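Local structure of hypothetical protein yigZ (1VI7) at residues D75-G80 with K118-G123. The protein is of unknown function but belongs to the IMPACT family and may bind guanyl ribonucleotides and hydrolyse ribonucleoside triphosphates. Sequence-based numbering, arbitrary orientation.
Sequences DGEPAG and KAYGGG
Y120 and E77 meet through a single phenol–carboxylate hydrogen bond, a compact example of how a buried tyrosine can tie a helix to a loop whose backbone stays well apart from it. Their CA atoms lie 10.3 Å from each other, and the two side chains reach across that gap, crossing at about a right angle. Y120, on helix 113-128, donates from OH to OE1 of E77 over 3.1 Å. The acceptor lies at the edge of the ring, in its plane, and is approached on its anti lone pair, the one directed away from OE2. Carboxylate and ring planes stand 81° apart, so the acid meets the phenol nearly upright and no faces stack. E77 CG stands anti to the carbonyl carbon (chi1 -76°), which puts this methylene 3.4 Å from Y120 OH; the bend at chi2 then turns the carboxylate so that OE1 meets the hydroxyl. The tyrosine side chain also touches V102 and R104 of strand 98-105, and C56 and A82 in loops. E77 OE1 also forms a salt bridge with R104. A phenylalanine at Y120 would probably keep much of this ring packing but deprive OE1 of its phenol donor, leaving the carboxylate more dependent on R104. With both side chains buried, hydroxyl and guanidinium converge on one carboxylate oxygen; their combined pull would be expected to favour the ionised acid, linking loop, helix and strand through a shared polar centre.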
loop_
_atom_site.group_PDB
_atom_site.type_symbol
_atom_site.label_atom_id
_atom_site.label_comp_id
_atom_site.label_asym_id
_atom_site.label_seq_id
_atom_site.Cartn_x
_atom_site.Cartn_y
_atom_site.Cartn_z
ATOM N N ASP A 75 -9.506 -6.589 18.341
ATOM C CA ASP A 75 -10.818 -7.214 18.160
ATOM C C ASP A 75 -11.086 -8.217 19.274
ATOM O O ASP A 75 -11.170 -9.432 19.059
ATOM C CB ASP A 75 -10.949 -7.788 16.767
ATOM C CG ASP A 75 -12.118 -8.703 16.521
ATOM O OD1 ASP A 75 -13.271 -8.220 16.515
ATOM O OD2 ASP A 75 -11.866 -9.918 16.371
ATOM N N GLY A 76 -11.101 -7.691 20.516
ATOM C CA GLY A 76 -11.446 -8.522 21.645
ATOM C C GLY A 76 -10.347 -9.295 22.305
ATOM O O GLY A 76 -10.585 -9.822 23.418
ATOM N N GLU A 77 -9.176 -9.427 21.681
ATOM C CA GLU A 77 -8.056 -10.119 22.359
ATOM C C GLU A 77 -7.415 -9.097 23.305
ATOM O O GLU A 77 -7.465 -7.881 23.051
ATOM C CB GLU A 77 -7.091 -10.700 21.371
ATOM C CG GLU A 77 -7.408 -11.959 20.623
ATOM C CD GLU A 77 -7.631 -13.202 21.447
ATOM O OE1 GLU A 77 -7.419 -14.322 20.936
ATOM O OE2 GLU A 77 -8.073 -13.062 22.615
ATOM N N PRO A 78 -6.863 -9.538 24.416
ATOM C CA PRO A 78 -6.275 -8.657 25.408
ATOM C C PRO A 78 -5.383 -7.596 24.829
ATOM O O PRO A 78 -4.407 -7.893 24.137
ATOM C CB PRO A 78 -5.560 -9.572 26.359
ATOM C CG PRO A 78 -5.676 -10.954 25.843
ATOM C CD PRO A 78 -6.770 -10.965 24.816
ATOM N N ALA A 79 -5.588 -6.349 25.170
ATOM C CA ALA A 79 -4.835 -5.218 24.671
ATOM C C ALA A 79 -3.347 -5.485 24.486
ATOM O O ALA A 79 -2.724 -6.119 25.342
ATOM C CB ALA A 79 -5.042 -4.008 25.576
ATOM N N GLY A 80 -2.781 -5.009 23.389
ATOM C CA GLY A 80 -1.416 -5.099 22.989
ATOM C C GLY A 80 -0.878 -6.509 22.771
ATOM O O GLY A 80 0.355 -6.706 22.700
ATOM N N LYS A 118 2.671 -15.062 20.600
ATOM C CA LYS A 118 3.349 -15.933 19.638
ATOM C C LYS A 118 2.386 -16.447 18.574
ATOM O O LYS A 118 2.800 -16.893 17.486
ATOM C CB LYS A 118 4.119 -17.040 20.307
ATOM C CG LYS A 118 4.754 -16.740 21.638
ATOM C CD LYS A 118 6.232 -16.358 21.588
ATOM C CE LYS A 118 6.671 -15.740 22.913
ATOM N NZ LYS A 118 6.503 -16.685 24.068
ATOM N N ALA A 119 1.085 -16.329 18.802
ATOM C CA ALA A 119 0.108 -16.808 17.852
ATOM C C ALA A 119 -0.204 -15.728 16.817
ATOM O O ALA A 119 -0.515 -16.022 15.664
ATOM C CB ALA A 119 -1.152 -17.282 18.530
ATOM N N TYR A 120 -0.088 -14.483 17.229
ATOM C CA TYR A 120 -0.375 -13.367 16.353
ATOM C C TYR A 120 0.879 -12.836 15.698
ATOM O O TYR A 120 0.924 -12.783 14.473
ATOM C CB TYR A 120 -1.103 -12.287 17.154
ATOM C CG TYR A 120 -2.535 -12.721 17.442
ATOM C CD1 TYR A 120 -3.437 -12.770 16.384
ATOM C CD2 TYR A 120 -2.962 -13.110 18.705
ATOM C CE1 TYR A 120 -4.732 -13.176 16.602
ATOM C CE2 TYR A 120 -4.255 -13.541 18.913
ATOM C CZ TYR A 120 -5.141 -13.550 17.863
ATOM O OH TYR A 120 -6.444 -13.956 18.040
ATOM N N GLY A 121 1.844 -12.398 16.501
ATOM C CA GLY A 121 3.112 -11.906 15.973
ATOM C C GLY A 121 3.711 -13.007 15.097
ATOM O O GLY A 121 3.876 -12.872 13.881
ATOM N N GLY A 122 3.887 -14.180 15.689
ATOM C CA GLY A 122 4.389 -15.355 15.022
ATOM C C GLY A 122 3.643 -15.741 13.761
ATOM O O GLY A 122 4.200 -16.348 12.851
ATOM N N GLY A 123 2.323 -15.594 13.769
ATOM C CA GLY A 123 1.478 -15.891 12.626
ATOM C C GLY A 123 1.889 -15.000 11.458
ATOM O O GLY A 123 2.219 -15.526 10.388
#